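Local coordinates for FYVE, RhoGEF and PH domain-containing protein 5 (Homo sapiens, PDB 3MPX), which activates the small GTPase CDC42 by exchanging its bound GDP for GTP, acting here through its DH domain, which is joined to a PH domain, at residues A107-F110 with L111-Q115. Sequence-based numbering, arbitrary orientation.
Sequences ADVF and LAREQ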
ATOM      1  N   ALA A 107     -17.332   6.964  -9.973  1.00 18.17           N
ATOM      2  CA  ALA A 107     -16.183   7.873 -10.019  1.00 18.08           C
ATOM      3  C   ALA A 107     -16.466   9.280  -9.446  1.00 23.18           C
ATOM      4  O   ALA A 107     -15.717   9.731  -8.571  1.00 22.79           O
ATOM      5  CB  ALA A 107     -15.643   7.971 -11.428  1.00 18.47           C
ATOM      6  N   ASP A 108     -17.592   9.909  -9.851  1.00 19.99           N
ATOM      7  CA  ASP A 108     -18.027  11.249  -9.411  1.00 20.22           C
ATOM      8  C   ASP A 108     -18.135  11.417  -7.872  1.00 21.47           C
ATOM      9  O   ASP A 108     -18.144  12.547  -7.384  1.00 21.79           O
ATOM     10  CB  ASP A 108     -19.350  11.638 -10.080  1.00 22.59           C
ATOM     11  CG  ASP A 108     -20.510  10.808  -9.614  1.00 40.09           C
ATOM     12  OD1 ASP A 108     -20.686   9.684 -10.141  1.00 42.32           O
ATOM     13  OD2 ASP A 108     -21.226  11.262  -8.706  1.00 51.42           O
ATOM     14  N   VAL A 109     -18.207  10.309  -7.129  1.00 14.77           N
ATOM     15  CA  VAL A 109     -18.199  10.312  -5.669  1.00 14.08           C
ATOM     16  C   VAL A 109     -16.838  10.863  -5.186  1.00 17.88           C
ATOM     17  O   VAL A 109     -16.795  11.565  -4.179  1.00 18.42           O
ATOM     18  CB  VAL A 109     -18.456   8.893  -5.108  1.00 17.81           C
ATOM     19  CG1 VAL A 109     -18.124   8.789  -3.614  1.00 17.28           C
ATOM     20  CG2 VAL A 109     -19.882   8.423  -5.407  1.00 17.22           C
ATOM     21  N   PHE A 110     -15.741  10.561  -5.904  1.00 12.89           N
ATOM     22  CA  PHE A 110     -14.423  11.062  -5.525  1.00 12.42           C
ATOM     23  C   PHE A 110     -14.279  12.557  -5.871  1.00 15.26           C
ATOM     24  O   PHE A 110     -13.872  13.340  -5.016  1.00 14.77           O
ATOM     25  CB  PHE A 110     -13.302  10.207  -6.139  1.00 14.16           C
ATOM     26  CG  PHE A 110     -13.344   8.754  -5.724  1.00 15.71           C
ATOM     27  CD1 PHE A 110     -12.630   8.308  -4.621  1.00 18.02           C
ATOM     28  CD2 PHE A 110     -14.089   7.824  -6.449  1.00 18.43           C
ATOM     29  CE1 PHE A 110     -12.662   6.958  -4.244  1.00 18.89           C
ATOM     30  CE2 PHE A 110     -14.111   6.473  -6.076  1.00 20.73           C
ATOM     31  CZ  PHE A 110     -13.406   6.054  -4.969  1.00 18.38           C
ATOM     32  N   LEU A 111     -14.659  12.940  -7.097  1.00 12.81           N
ATOM     33  CA  LEU A 111     -14.655  14.304  -7.648  1.00 13.38           C
ATOM     34  C   LEU A 111     -15.384  15.304  -6.748  1.00 19.43           C
ATOM     35  O   LEU A 111     -14.943  16.453  -6.587  1.00 20.60           O
ATOM     36  CB  LEU A 111     -15.376  14.317  -9.009  1.00 13.31           C
ATOM     37  CG  LEU A 111     -14.792  13.539 -10.172  1.00 18.02           C
ATOM     38  CD1 LEU A 111     -15.716  13.642 -11.352  1.00 18.76           C
ATOM     39  CD2 LEU A 111     -13.416  14.062 -10.574  1.00 18.28           C
ATOM     40  N   ALA A 112     -16.527  14.876  -6.201  1.00 15.78           N
ATOM     41  CA  ALA A 112     -17.372  15.691  -5.335  1.00 16.08           C
ATOM     42  C   ALA A 112     -16.654  16.055  -4.013  1.00 22.14           C
ATOM     43  O   ALA A 112     -17.022  17.038  -3.357  1.00 22.71           O
ATOM     44  CB  ALA A 112     -18.656  14.929  -5.038  1.00 16.49           C
ATOM     45  N   ARG A 113     -15.627  15.247  -3.649  1.00 17.78           N
ATOM     46  CA  ARG A 113     -14.883  15.307  -2.412  1.00 17.23           C
ATOM     47  C   ARG A 113     -13.418  15.774  -2.604  1.00 26.52           C
ATOM     48  O   ARG A 113     -12.488  15.139  -2.110  1.00 27.56           O
ATOM     49  CB  ARG A 113     -14.973  13.935  -1.720  1.00 11.62           C
ATOM     50  CG  ARG A 113     -16.354  13.675  -1.147  1.00 11.83           C
ATOM     51  CD  ARG A 113     -16.774  12.221  -1.167  1.00 12.32           C
ATOM     52  NE  ARG A 113     -18.075  12.006  -0.513  1.00 15.32           N
ATOM     53  CZ  ARG A 113     -19.249  11.999  -1.145  1.00 25.88           C
ATOM     54  NH1 ARG A 113     -20.370  11.805  -0.470  1.00 19.77           N
ATOM     55  NH2 ARG A 113     -19.308  12.196  -2.455  1.00  9.79           N
ATOM     56  N   GLU A 114     -13.214  16.925  -3.259  1.00 25.49           N
ATOM     57  CA  GLU A 114     -11.868  17.467  -3.427  1.00 25.74           C
ATOM     58  C   GLU A 114     -11.335  17.950  -2.064  1.00 30.65           C
ATOM     59  O   GLU A 114     -10.237  17.560  -1.681  1.00 32.43           O
ATOM     60  CB  GLU A 114     -11.848  18.577  -4.483  1.00 27.12           C
ATOM     61  CG  GLU A 114     -10.451  18.930  -4.959  1.00 38.06           C
ATOM     62  CD  GLU A 114     -10.422  19.950  -6.078  1.00 66.80           C
ATOM     63  OE1 GLU A 114     -10.625  21.155  -5.797  1.00 43.73           O
ATOM     64  OE2 GLU A 114     -10.218  19.539  -7.245  1.00 74.63           O
ATOM     65  N   GLN A 115     -12.145  18.736  -1.323  1.00 26.42           N
ATOM     66  CA  GLN A 115     -11.897  19.273   0.021  1.00 25.68           C
ATOM     67  C   GLN A 115     -11.651  18.137   1.030  1.00 31.02           C
ATOM     68  O   GLN A 115     -10.877  18.305   1.968  1.00 32.27           O
ATOM     69  CB  GLN A 115     -13.104  20.141   0.462  1.00 26.40           C
ATOM     70  CG  GLN A 115     -13.230  20.390   1.980  1.00 35.68           C
ATOM     71  CD  GLN A 115     -14.541  21.029   2.395  1.00 42.83           C
ATOM     72  OE1 GLN A 115     -15.542  20.350   2.657  1.00 32.37           O
ATOM     73  NE2 GLN A 115     -14.552  22.354   2.495  1.00 32.35           N
TER
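Arg113 lays its side chain alongside Val109 at the end of the short helix 108-111, in the all-helical DH (RhoGEF) domain. The contact is local, along one turn of chain and into the loop before helix 117-138. Ala112 N bonds to Asp108 O at 3.1 Å, an i to i+4 step. Arg113 N then bonds to Phe110 O at 2.9 Å, an i to i+3 step. The Val109 carbonyl between them is taken by a side chain instead. Arg113 NH2 reaches Val109 O at 3.1 Å, in the carbonyl plane and on a lone pair, with an N-H...O angle of 150°. The oxygen itself sits somewhat out of the guanidinium plane. Arg113 has CG beside its backbone N, and a bend at chi2 (147°) and a chi4 of 93° bring NH2 to Val109 O. The guanidinium lies with one face against Val109 CG1, 3.8 Å from NH2. With a serine at this position, Val109 O would probably lose its side-chain donor and the methyl CG1 its flat cover. The arginine also rests on Leu85, Ile89 and Glu92 of helix 66-98.

Asp108 turns its carboxylate to Arg96 of that helix, in a salt bridge. The Phe110 side chain leaves the backbone away from 111-115, and its ring meets Tyr176 edge-to-face. Ala107 O lies in the plane of the Phe110 ring, at its edge. Asp108 and Leu111 touch Asn196 of helix 192-214, so the short helix joins two long helices of the domain. Ala107, just before it, touches Asn196 and Thr197. On that flank Leu111 lies along the start of the turn: its CD1 is 3.9 Å from Asp108 CA.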